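Local coordinates for protein LP04448p (Drosophila melanogaster, PDB 4QMH) that probably drives microtubule polymerization as the XMAP215-family member Mini spindles, which carries an array of TOG domains, the fourth of them described here, at residues L209-M214 and D228-L233; G204-L209 and E234-N239; M139-L144 and I176-P181; H105-N110 and T153-W158. All blocks are in the same frame, centred on the assembly; numbering follows the deposited sequence.

In the fold
The TOG domain is an all-helical array of HEAT-repeat type, and the four contacts lie along part of it. Contacts 4 and 3 interlock: their segments alternate, and their centres lie about 14 Å apart, with L144 on L155 and W156 joining them. Both close before contacts 2 and 1 open. Contact 1 is nested inside the loop closed by contact 2. These two are about 7 Å apart between centres, share L209 and both use helix 226-236. L209 and I205 then pack on helix 173-186, linking this C-terminal pair to contact 3, about 16 Å from contact 1 between centres. Neighbouring layers are thus coupled through apolar side chains from mid-domain to the C-terminal end.

Contact 1 (L209-M214 and D228-L233); sequences LGFDAM and DILAAL
L230 reaches F211 first, its CD1 standing 4.5 Å from F211 CZ, in a contact that buries 207 Å² in all. One turn further on, L233 contributes the largest share of the interface. Its CB lies 3.8 Å from F211 CE1, an oblique approach to the ring, and its carbonyl O is 4.0 Å from F211 CD1. CG of F211 is anti to the backbone N (chi1 179°), a setting that swings the ring across toward helix 226-236. Replacing F211 by an alanine is likely to leave a gap beside L233 CB and to deprive the R237 guanidinium of its cation-pi partner. In the HEAT-type TOG array this contact packs the start of helix 211-221 against helix 226-236, and G210 makes the break: it leaves helix 192-209 with positive phi and occupies the N-cap position of the next. At that backbone angle a CB would press on the carbonyl O of L209. L233 forks over M214 with both methyls. CD2 meets M214 CE at 3.6 Å and M214 CB at 4.0 Å, while CD1 rests against the M214 carbonyl carbon at 4.0 Å. The thioether chain of M214 is bent at chi3 (71°), which turns its methyl toward the leucine. M206 of helix 192-209 touches F211, M214 and L233 alike, and the M214 carbonyl O accepts a hydrogen bond from Y184 OH.

Contact 2 (G204-L209 and E234-N239); sequences GIMIHL and EKARPN
M206 reaches across to A236 and R237 and makes the principal contact from helix 192-209. Its CG is anti to the backbone N (chi1 -165°), a setting that sends the thioether out from the helix toward the end of helix 226-236. There SD lies 3.9 Å from R237 CA and 4.0 Å from R237 N, touching the main chain and not the guanidinium. A bend at chi3 (-73°) brings CE to 4.2 Å from A236 CB. The R237 guanidinium extends off to one side of M206, toward helix 211-221. In the HEAT-type array of the TOG domain this apolar bridge ties helix 192-209 to the last helix, skipping over helix 211-221. Past A236 the chain tightens into a 3-10 turn, held by N239 N to A236 O at 2.8 Å. Next along the first segment, I207 leans on P241 of the C-terminal tail. H208 turns elsewhere: its NE2 hydrogen-bonds to L163 O. L209 N and H208 N share I205 O as their acceptor, and the L209 side chain packs on I176, H177 and V180 of helix 173-186.

Contact 3 (M139-L144 and I176-P181); sequences MIADAL and IHSMVP
I140 lays its CG2 branch over the tip of M179, with CG2 3.6 Å from M179 CE. CB of I140 is 3.8 Å from that methyl and CD1 is 3.9 Å from it, so three carbons of the isoleucine cradle one methyl group. The M179 chain is extended beyond CG (chi3 -170°), and this length carries CE across to I140 while SD stays 4.0 Å from CG2. W158 and L159 of helix 149-162 and F100 of helix 96-106 also pack on I140. Next in sequence, A141 presses its methyl against S178, CB standing 3.5 Å from OG and 3.6 Å from the S178 carbonyl O. OG sits between the backbone N and the carbonyl carbon (chi1 74°), where it can both hydrogen-bond to D175 O and accept from a water, which lies 2.9 Å from OG and takes the N-H of A141. The water thus joins the start of helix 139-145 to the serine. Small A141 allows close approach, and the axes of segments 139-144 and 176-181 pass 8.6 Å apart, nearly parallel at 13°. The second helix is kinked at P181, whose N lacks a bond to the turn before. Such near-parallel packing of helices two apart in sequence, with helix 149-162 between them in the chain, is characteristic of the HEAT-type solenoid of TOG domains.

Contact 4 (H105-N110 and T153-W158); sequences HALGDN and TELWAW
L107 makes the apolar part of the contact with its two branches parted between neighbours: CD1 lies 4.3 Å from L155 CD1, while CD2 is 4.1 Å from E154 CB. The leucine crosses the aliphatic base of the glutamate at an angle, and L107 CB lies 4.2 Å from E154 CB. CG of L107 is anti to the carbonyl carbon (chi1 -73°), and this puts both methyls on the side of helix 149-162. Beside this packing the L107 carbonyl O rests 3.6 Å from E154 CG, a contact of oxygen with a methylene. The polar end of E154 leaves the leucine: a bend at chi2 (-69°) directs the carboxylate away, where OE2 forms a salt bridge with R115 NE. R115 NH1 also hydrogen-bonds to D109 O, so one arginine links the two segments by charge and hydrogen bonding. Within 105-110 a type I turn from A106 to D109, with D109 N bonded to A106 O at 3.1 Å, leads on from helix 96-106. The contact therefore joins the turn region of that helix to helix 149-162. L119 of helix 112-129 packs on both L107 and E154, and A143 and L144 of helix 139-145 cover L155.

Contact 1 (L209-M214 and D228-L233)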
loop_
_atom_site.group_PDB
_atom_site.type_symbol
_atom_site.label_atom_id
_atom_site.label_comp_id
_atom_site.label_asym_id
_atom_site.label_seq_id
_atom_site.Cartn_x
_atom_site.Cartn_y
_atom_site.Cartn_z
ATOM N N LEU A 209 17.626 -2.794 -8.299
ATOM C CA LEU A 209 18.751 -1.876 -8.130
ATOM C C LEU A 209 20.075 -2.457 -8.606
ATOM O O LEU A 209 20.964 -1.716 -9.043
ATOM C CB LEU A 209 18.890 -1.446 -6.670
ATOM C CG LEU A 209 17.724 -0.630 -6.122
ATOM C CD1 LEU A 209 18.072 -0.083 -4.723
ATOM C CD2 LEU A 209 17.353 0.497 -7.082
ATOM N N GLY A 210 20.217 -3.775 -8.510
ATOM C CA GLY A 210 21.487 -4.425 -8.795
ATOM C C GLY A 210 22.465 -4.432 -7.626
ATOM O O GLY A 210 22.386 -3.595 -6.727
ATOM N N PHE A 211 23.400 -5.381 -7.644
ATOM C CA PHE A 211 24.378 -5.531 -6.571
ATOM C C PHE A 211 25.249 -4.294 -6.348
ATOM O O PHE A 211 25.412 -3.840 -5.217
ATOM C CB PHE A 211 25.282 -6.739 -6.836
ATOM C CG PHE A 211 26.332 -6.945 -5.784
ATOM C CD1 PHE A 211 26.046 -7.669 -4.635
ATOM C CD2 PHE A 211 27.600 -6.411 -5.932
ATOM C CE1 PHE A 211 27.002 -7.860 -3.657
ATOM C CE2 PHE A 211 28.569 -6.596 -4.953
ATOM C CZ PHE A 211 28.268 -7.321 -3.813
ATOM N N ASP A 212 25.823 -3.757 -7.425
ATOM C CA ASP A 212 26.735 -2.627 -7.308
ATOM C C ASP A 212 26.106 -1.419 -6.604
ATOM O O ASP A 212 26.719 -0.820 -5.717
ATOM C CB ASP A 212 27.266 -2.223 -8.688
ATOM C CG ASP A 212 28.228 -3.249 -9.274
ATOM O OD1 ASP A 212 28.708 -4.132 -8.526
ATOM O OD2 ASP A 212 28.520 -3.159 -10.486
ATOM N N ALA A 213 24.879 -1.080 -6.985
ATOM C CA ALA A 213 24.183 0.056 -6.387
ATOM C C ALA A 213 23.911 -0.186 -4.900
ATOM O O ALA A 213 24.039 0.718 -4.076
ATOM C CB ALA A 213 22.884 0.350 -7.135
ATOM N N MET A 214 23.562 -1.419 -4.550
ATOM C CA MET A 214 23.260 -1.713 -3.151
ATOM C C MET A 214 24.527 -1.703 -2.321
ATOM O O MET A 214 24.533 -1.236 -1.181
ATOM C CB MET A 214 22.513 -3.039 -3.014
ATOM C CG MET A 214 21.153 -2.994 -3.677
ATOM S SD MET A 214 20.178 -4.475 -3.429
ATOM C CE MET A 214 19.743 -4.333 -1.691
ATOM N N ASP A 228 27.115 -8.298 8.169
ATOM C CA ASP A 228 25.879 -9.035 7.949
ATOM C C ASP A 228 25.086 -8.519 6.752
ATOM O O ASP A 228 24.486 -9.305 6.022
ATOM C CB ASP A 228 25.038 -9.034 9.219
ATOM C CG ASP A 228 25.771 -9.676 10.382
ATOM O OD1 ASP A 228 26.031 -10.895 10.308
ATOM O OD2 ASP A 228 26.110 -8.964 11.350
ATOM N N ILE A 229 25.092 -7.206 6.541
ATOM C CA ILE A 229 24.412 -6.639 5.379
ATOM C C ILE A 229 25.106 -7.102 4.098
ATOM O O ILE A 229 24.453 -7.543 3.145
ATOM C CB ILE A 229 24.350 -5.098 5.453
ATOM C CG1 ILE A 229 23.543 -4.668 6.686
ATOM C CG2 ILE A 229 23.732 -4.521 4.183
ATOM C CD1 ILE A 229 23.786 -3.234 7.102
ATOM N N LEU A 230 26.432 -7.037 4.087
ATOM C CA LEU A 230 27.183 -7.480 2.919
ATOM C C LEU A 230 26.946 -8.971 2.676
ATOM O O LEU A 230 26.777 -9.404 1.531
ATOM C CB LEU A 230 28.672 -7.181 3.067
ATOM C CG LEU A 230 29.522 -7.640 1.881
ATOM C CD1 LEU A 230 29.047 -6.988 0.586
ATOM C CD2 LEU A 230 30.979 -7.340 2.155
ATOM N N ALA A 231 26.904 -9.750 3.749
ATOM C CA ALA A 231 26.631 -11.179 3.617
ATOM C C ALA A 231 25.297 -11.418 2.922
ATOM O O ALA A 231 25.192 -12.286 2.057
ATOM C CB ALA A 231 26.655 -11.865 4.986
ATOM N N ALA A 232 24.281 -10.642 3.300
ATOM C CA ALA A 232 22.959 -10.735 2.676
ATOM C C ALA A 232 23.002 -10.373 1.192
ATOM O O ALA A 232 22.379 -11.033 0.363
ATOM C CB ALA A 232 21.965 -9.846 3.409
ATOM N N LEU A 233 23.740 -9.324 0.850
ATOM C CA LEU A 233 23.861 -8.936 -0.550
ATOM C C LEU A 233 24.550 -10.052 -1.323
ATOM O O LEU A 233 24.144 -10.386 -2.437
ATOM C CB LEU A 233 24.626 -7.616 -0.703
ATOM C CG LEU A 233 24.073 -6.377 0.006
ATOM C CD1 LEU A 233 24.966 -5.173 -0.298
ATOM C CD2 LEU A 233 22.655 -6.106 -0.423
#

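Contact 2 (G204-L209 and E234-N239)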
loop_
_atom_site.group_PDB
_atom_site.type_symbol
_atom_site.label_atom_id
_atom_site.label_comp_id
_atom_site.label_asym_id
_atom_site.label_seq_id
_atom_site.Cartn_x
_atom_site.Cartn_y
_atom_site.Cartn_z
ATOM N N GLY A 204 14.483 -9.327 -4.136
ATOM C CA GLY A 204 13.556 -8.466 -4.845
ATOM C C GLY A 204 14.065 -7.051 -5.047
ATOM O O GLY A 204 13.924 -6.496 -6.127
ATOM N N ILE A 205 14.615 -6.445 -3.994
ATOM C CA ILE A 205 15.220 -5.120 -4.099
ATOM C C ILE A 205 16.370 -5.143 -5.097
ATOM O O ILE A 205 16.473 -4.280 -5.971
ATOM C CB ILE A 205 15.748 -4.628 -2.720
ATOM C CG1 ILE A 205 14.604 -4.565 -1.691
ATOM C CG2 ILE A 205 16.479 -3.290 -2.857
ATOM C CD1 ILE A 205 13.702 -3.366 -1.828
ATOM N N MET A 206 17.234 -6.145 -4.987
ATOM C CA MET A 206 18.392 -6.219 -5.876
ATOM C C MET A 206 18.019 -6.428 -7.341
ATOM O O MET A 206 18.743 -5.989 -8.229
ATOM C CB MET A 206 19.333 -7.328 -5.422
ATOM C CG MET A 206 20.712 -7.236 -6.058
ATOM S SD MET A 206 21.805 -8.522 -5.463
ATOM C CE MET A 206 22.131 -7.922 -3.808
ATOM N N ILE A 207 16.909 -7.114 -7.597
ATOM C CA ILE A 207 16.457 -7.309 -8.971
ATOM C C ILE A 207 16.243 -5.957 -9.655
ATOM O O ILE A 207 16.476 -5.815 -10.861
ATOM C CB ILE A 207 15.180 -8.171 -9.028
ATOM C CG1 ILE A 207 15.547 -9.644 -8.869
ATOM C CG2 ILE A 207 14.401 -7.926 -10.321
ATOM C CD1 ILE A 207 14.356 -10.543 -8.627
ATOM N N HIS A 208 15.845 -4.955 -8.878
ATOM C CA HIS A 208 15.611 -3.618 -9.418
ATOM C C HIS A 208 16.799 -2.660 -9.331
ATOM O O HIS A 208 16.967 -1.806 -10.198
ATOM C CB HIS A 208 14.359 -3.004 -8.777
ATOM C CG HIS A 208 13.105 -3.728 -9.144
ATOM N ND1 HIS A 208 12.345 -3.384 -10.240
ATOM C CD2 HIS A 208 12.511 -4.817 -8.601
ATOM C CE1 HIS A 208 11.325 -4.215 -10.345
ATOM N NE2 HIS A 208 11.397 -5.090 -9.357
ATOM N N LEU A 209 17.626 -2.794 -8.299
ATOM C CA LEU A 209 18.751 -1.876 -8.130
ATOM C C LEU A 209 20.075 -2.457 -8.606
ATOM O O LEU A 209 20.964 -1.716 -9.043
ATOM C CB LEU A 209 18.890 -1.446 -6.670
ATOM C CG LEU A 209 17.724 -0.630 -6.122
ATOM C CD1 LEU A 209 18.072 -0.083 -4.723
ATOM C CD2 LEU A 209 17.353 0.497 -7.082
ATOM N N GLU A 234 25.582 -10.644 -0.727
ATOM C CA GLU A 234 26.335 -11.685 -1.429
ATOM C C GLU A 234 25.517 -12.965 -1.570
ATOM O O GLU A 234 25.658 -13.693 -2.563
ATOM C CB GLU A 234 27.671 -11.953 -0.733
ATOM C CG GLU A 234 28.660 -10.821 -0.919
ATOM C CD GLU A 234 29.917 -10.960 -0.076
ATOM O OE1 GLU A 234 29.864 -11.604 0.992
ATOM O OE2 GLU A 234 30.960 -10.405 -0.483
ATOM N N LYS A 235 24.661 -13.231 -0.588
ATOM C CA LYS A 235 23.801 -14.413 -0.622
ATOM C C LYS A 235 22.749 -14.317 -1.740
ATOM O O LYS A 235 22.406 -15.322 -2.362
ATOM C CB LYS A 235 23.142 -14.647 0.739
ATOM C CG LYS A 235 22.320 -15.919 0.823
ATOM C CD LYS A 235 21.699 -16.070 2.200
ATOM C CE LYS A 235 20.921 -17.376 2.328
ATOM N NZ LYS A 235 20.342 -17.545 3.694
ATOM N N ALA A 236 22.264 -13.104 -2.003
ATOM C CA ALA A 236 21.193 -12.885 -2.983
ATOM C C ALA A 236 21.705 -12.831 -4.417
ATOM O O ALA A 236 21.030 -13.268 -5.354
ATOM C CB ALA A 236 20.439 -11.602 -2.659
ATOM N N ARG A 237 22.899 -12.280 -4.582
ATOM C CA ARG A 237 23.456 -12.025 -5.901
ATOM C C ARG A 237 23.412 -13.210 -6.884
ATOM O O ARG A 237 23.019 -13.043 -8.039
ATOM C CB ARG A 237 24.887 -11.529 -5.748
ATOM C CG ARG A 237 25.464 -10.949 -6.988
ATOM C CD ARG A 237 26.940 -10.751 -6.775
ATOM N NE ARG A 237 27.524 -9.889 -7.786
ATOM C CZ ARG A 237 28.760 -9.422 -7.713
ATOM N NH1 ARG A 237 29.517 -9.739 -6.672
ATOM N NH2 ARG A 237 29.232 -8.640 -8.673
ATOM N N PRO A 238 23.832 -14.403 -6.440
ATOM C CA PRO A 238 23.852 -15.523 -7.389
ATOM C C PRO A 238 22.447 -15.958 -7.822
ATOM O O PRO A 238 22.309 -16.759 -8.747
ATOM C CB PRO A 238 24.558 -16.637 -6.609
ATOM C CG PRO A 238 24.420 -16.262 -5.171
ATOM C CD PRO A 238 24.403 -14.770 -5.132
ATOM N N ASN A 239 21.420 -15.421 -7.173
ATOM C CA ASN A 239 20.037 -15.766 -7.510
ATOM C C ASN A 239 19.346 -14.740 -8.394
ATOM O O ASN A 239 18.160 -14.873 -8.716
ATOM C CB ASN A 239 19.232 -16.020 -6.240
ATOM C CG ASN A 239 19.636 -17.307 -5.565
ATOM O OD1 ASN A 239 19.612 -18.371 -6.185
ATOM N ND2 ASN A 239 20.053 -17.217 -4.308
#

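Contact 3 (M139-L144 and I176-P181)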
loop_
_atom_site.group_PDB
_atom_site.type_symbol
_atom_site.label_atom_id
_atom_site.label_comp_id
_atom_site.label_asym_id
_atom_site.label_seq_id
_atom_site.Cartn_x
_atom_site.Cartn_y
_atom_site.Cartn_z
ATOM N N MET A 139 5.930 6.419 -0.206
ATOM C CA MET A 139 4.838 5.909 0.629
ATOM C C MET A 139 5.249 4.654 1.386
ATOM O O MET A 139 4.988 4.520 2.584
ATOM C CB MET A 139 3.587 5.652 -0.206
ATOM C CG MET A 139 2.955 6.941 -0.704
ATOM S SD MET A 139 1.497 6.699 -1.744
ATOM C CE MET A 139 2.209 5.947 -3.197
ATOM N N ILE A 140 5.902 3.741 0.684
ATOM C CA ILE A 140 6.358 2.504 1.314
ATOM C C ILE A 140 7.462 2.776 2.356
ATOM O O ILE A 140 7.391 2.302 3.495
ATOM C CB ILE A 140 6.770 1.480 0.237
ATOM C CG1 ILE A 140 5.516 0.954 -0.478
ATOM C CG2 ILE A 140 7.564 0.329 0.835
ATOM C CD1 ILE A 140 5.818 0.228 -1.788
ATOM N N ALA A 141 8.468 3.559 1.978
ATOM C CA ALA A 141 9.538 3.899 2.917
ATOM C C ALA A 141 9.014 4.611 4.166
ATOM O O ALA A 141 9.485 4.359 5.271
ATOM C CB ALA A 141 10.594 4.743 2.233
ATOM N N ASP A 142 8.040 5.495 3.993
ATOM C CA ASP A 142 7.492 6.217 5.135
ATOM C C ASP A 142 6.766 5.258 6.077
ATOM O O ASP A 142 6.800 5.437 7.302
ATOM C CB ASP A 142 6.552 7.335 4.681
ATOM C CG ASP A 142 7.292 8.588 4.251
ATOM O OD1 ASP A 142 8.482 8.733 4.596
ATOM O OD2 ASP A 142 6.666 9.441 3.584
ATOM N N ALA A 143 6.103 4.247 5.519
ATOM C CA ALA A 143 5.437 3.253 6.365
ATOM C C ALA A 143 6.462 2.390 7.099
ATOM O O ALA A 143 6.280 2.040 8.257
ATOM C CB ALA A 143 4.486 2.384 5.539
ATOM N N LEU A 144 7.551 2.043 6.418
ATOM C CA LEU A 144 8.580 1.207 7.030
ATOM C C LEU A 144 9.280 1.964 8.158
ATOM O O LEU A 144 9.575 1.401 9.218
ATOM C CB LEU A 144 9.600 0.762 5.975
ATOM C CG LEU A 144 9.104 -0.262 4.947
ATOM C CD1 LEU A 144 10.105 -0.346 3.776
ATOM C CD2 LEU A 144 8.890 -1.645 5.578
ATOM N N ILE A 176 12.626 2.613 -4.854
ATOM C CA ILE A 176 13.293 1.447 -4.248
ATOM C C ILE A 176 14.531 1.875 -3.437
ATOM O O ILE A 176 14.755 1.398 -2.323
ATOM C CB ILE A 176 13.652 0.375 -5.297
ATOM C CG1 ILE A 176 12.403 -0.083 -6.057
ATOM C CG2 ILE A 176 14.353 -0.814 -4.640
ATOM C CD1 ILE A 176 11.295 -0.603 -5.169
ATOM N N HIS A 177 15.331 2.795 -3.974
ATOM C CA HIS A 177 16.457 3.329 -3.209
ATOM C C HIS A 177 16.031 3.831 -1.822
ATOM O O HIS A 177 16.756 3.667 -0.846
ATOM C CB HIS A 177 17.153 4.470 -3.957
ATOM C CG HIS A 177 18.248 4.025 -4.878
ATOM N ND1 HIS A 177 19.509 3.690 -4.431
ATOM C CD2 HIS A 177 18.277 3.892 -6.225
ATOM C CE1 HIS A 177 20.263 3.358 -5.463
ATOM N NE2 HIS A 177 19.541 3.470 -6.563
ATOM N N SER A 178 14.858 4.457 -1.738
ATOM C CA SER A 178 14.397 5.011 -0.473
ATOM C C SER A 178 14.131 3.926 0.576
ATOM O O SER A 178 14.090 4.220 1.769
ATOM C CB SER A 178 13.151 5.883 -0.670
ATOM O OG SER A 178 12.004 5.090 -0.929
ATOM N N MET A 179 13.972 2.685 0.126
ATOM C CA MET A 179 13.707 1.567 1.033
ATOM C C MET A 179 14.997 0.992 1.598
ATOM O O MET A 179 14.989 0.282 2.599
ATOM C CB MET A 179 12.949 0.463 0.312
ATOM C CG MET A 179 11.648 0.933 -0.313
ATOM S SD MET A 179 10.919 -0.394 -1.277
ATOM C CE MET A 179 9.642 0.571 -2.087
ATOM N N VAL A 180 16.111 1.284 0.944
ATOM C CA VAL A 180 17.361 0.603 1.287
ATOM C C VAL A 180 17.846 0.824 2.740
ATOM O O VAL A 180 18.272 -0.121 3.405
ATOM C CB VAL A 180 18.472 0.911 0.263
ATOM C CG1 VAL A 180 19.820 0.407 0.773
ATOM C CG2 VAL A 180 18.145 0.278 -1.088
ATOM N N PRO A 181 17.773 2.062 3.250
ATOM C CA PRO A 181 18.177 2.216 4.657
ATOM C C PRO A 181 17.330 1.371 5.596
ATOM O O PRO A 181 17.829 0.873 6.614
ATOM C CB PRO A 181 17.944 3.706 4.925
ATOM C CG PRO A 181 18.077 4.351 3.584
ATOM C CD PRO A 181 17.496 3.357 2.609
HETATM O O HOH W 1 9.345 4.025 -0.773
#

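Contact 4 (H105-N110 and T153-W158)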
loop_
_atom_site.group_PDB
_atom_site.type_symbol
_atom_site.label_atom_id
_atom_site.label_comp_id
_atom_site.label_asym_id
_atom_site.label_seq_id
_atom_site.Cartn_x
_atom_site.Cartn_y
_atom_site.Cartn_z
ATOM N N HIS A 105 -1.087 1.655 6.391
ATOM C CA HIS A 105 -1.184 1.843 7.815
ATOM C C HIS A 105 -1.988 0.719 8.472
ATOM O O HIS A 105 -1.664 0.282 9.577
ATOM C CB HIS A 105 -1.782 3.202 8.145
ATOM C CG HIS A 105 -1.639 3.562 9.583
ATOM N ND1 HIS A 105 -0.432 3.928 10.141
ATOM C CD2 HIS A 105 -2.542 3.569 10.588
ATOM C CE1 HIS A 105 -0.608 4.167 11.429
ATOM N NE2 HIS A 105 -1.876 3.952 11.725
ATOM N N ALA A 106 -3.016 0.228 7.778
ATOM C CA ALA A 106 -3.832 -0.854 8.320
ATOM C C ALA A 106 -3.075 -2.181 8.356
ATOM O O ALA A 106 -3.494 -3.114 9.041
ATOM C CB ALA A 106 -5.131 -1.009 7.504
ATOM N N LEU A 107 -1.985 -2.284 7.593
ATOM C CA LEU A 107 -1.135 -3.482 7.653
ATOM C C LEU A 107 -0.509 -3.667 9.021
ATOM O O LEU A 107 0.021 -4.733 9.323
ATOM C CB LEU A 107 -0.002 -3.411 6.625
ATOM C CG LEU A 107 -0.346 -3.608 5.159
ATOM C CD1 LEU A 107 0.939 -3.475 4.334
ATOM C CD2 LEU A 107 -0.989 -4.962 4.915
ATOM N N GLY A 108 -0.531 -2.617 9.831
ATOM C CA GLY A 108 0.037 -2.675 11.169
ATOM C C GLY A 108 -0.962 -3.077 12.236
ATOM O O GLY A 108 -0.632 -3.114 13.428
ATOM N N ASP A 109 -2.183 -3.376 11.818
ATOM C CA ASP A 109 -3.266 -3.650 12.755
ATOM C C ASP A 109 -2.948 -4.886 13.598
ATOM O O ASP A 109 -2.299 -5.813 13.119
ATOM C CB ASP A 109 -4.583 -3.865 12.010
ATOM C CG ASP A 109 -5.796 -3.757 12.922
ATOM O OD1 ASP A 109 -6.113 -4.744 13.625
ATOM O OD2 ASP A 109 -6.429 -2.682 12.941
ATOM N N ASN A 110 -3.401 -4.877 14.854
ATOM C CA ASN A 110 -3.258 -6.006 15.773
ATOM C C ASN A 110 -4.023 -7.254 15.357
ATOM O O ASN A 110 -3.695 -8.357 15.785
ATOM C CB ASN A 110 -3.752 -5.622 17.171
ATOM C CG ASN A 110 -2.867 -4.615 17.848
ATOM O OD1 ASN A 110 -1.664 -4.551 17.590
ATOM N ND2 ASN A 110 -3.456 -3.820 18.732
ATOM N N THR A 153 6.548 -6.545 9.271
ATOM C CA THR A 153 6.416 -7.945 8.879
ATOM C C THR A 153 5.606 -8.096 7.596
ATOM O O THR A 153 6.054 -8.734 6.641
ATOM C CB THR A 153 5.778 -8.776 9.999
ATOM O OG1 THR A 153 6.587 -8.669 11.176
ATOM C CG2 THR A 153 5.673 -10.252 9.578
ATOM N N GLU A 154 4.419 -7.493 7.558
ATOM C CA GLU A 154 3.547 -7.624 6.388
ATOM C C GLU A 154 4.157 -6.960 5.167
ATOM O O GLU A 154 4.082 -7.493 4.063
ATOM C CB GLU A 154 2.171 -7.003 6.636
ATOM C CG GLU A 154 1.364 -7.635 7.732
ATOM C CD GLU A 154 0.873 -9.031 7.408
ATOM O OE1 GLU A 154 0.821 -9.407 6.220
ATOM O OE2 GLU A 154 0.535 -9.756 8.362
ATOM N N LEU A 155 4.756 -5.791 5.370
ATOM C CA LEU A 155 5.213 -4.994 4.233
ATOM C C LEU A 155 6.458 -5.584 3.574
ATOM O O LEU A 155 6.553 -5.633 2.346
ATOM C CB LEU A 155 5.419 -3.533 4.647
ATOM C CG LEU A 155 5.629 -2.530 3.519
ATOM C CD1 LEU A 155 4.663 -2.771 2.347
ATOM C CD2 LEU A 155 5.494 -1.115 4.064
ATOM N N TRP A 156 7.411 -6.061 4.371
ATOM C CA TRP A 156 8.537 -6.774 3.783
ATOM C C TRP A 156 8.104 -8.064 3.067
ATOM O O TRP A 156 8.680 -8.430 2.046
ATOM C CB TRP A 156 9.630 -7.070 4.819
ATOM C CG TRP A 156 10.457 -5.863 5.177
ATOM C CD1 TRP A 156 10.619 -5.323 6.424
ATOM C CD2 TRP A 156 11.232 -5.044 4.283
ATOM N NE1 TRP A 156 11.447 -4.233 6.361
ATOM C CE2 TRP A 156 11.832 -4.032 5.062
ATOM C CE3 TRP A 156 11.473 -5.068 2.904
ATOM C CZ2 TRP A 156 12.662 -3.049 4.509
ATOM C CZ3 TRP A 156 12.292 -4.092 2.358
ATOM C CH2 TRP A 156 12.880 -3.094 3.160
ATOM N N ALA A 157 7.096 -8.756 3.591
ATOM C CA ALA A 157 6.625 -9.974 2.933
ATOM C C ALA A 157 6.047 -9.609 1.580
ATOM O O ALA A 157 6.254 -10.306 0.592
ATOM C CB ALA A 157 5.565 -10.661 3.775
ATOM N N TRP A 158 5.302 -8.509 1.550
ATOM C CA TRP A 158 4.646 -8.079 0.324
ATOM C C TRP A 158 5.680 -7.650 -0.701
ATOM O O TRP A 158 5.592 -8.020 -1.865
ATOM C CB TRP A 158 3.660 -6.951 0.619
ATOM C CG TRP A 158 2.911 -6.436 -0.587
ATOM C CD1 TRP A 158 1.800 -6.981 -1.158
ATOM C CD2 TRP A 158 3.203 -5.244 -1.324
ATOM N NE1 TRP A 158 1.382 -6.204 -2.229
ATOM C CE2 TRP A 158 2.234 -5.137 -2.354
ATOM C CE3 TRP A 158 4.198 -4.263 -1.226
ATOM C CZ2 TRP A 158 2.232 -4.086 -3.268
ATOM C CZ3 TRP A 158 4.196 -3.223 -2.141
ATOM C CH2 TRP A 158 3.217 -3.143 -3.148
#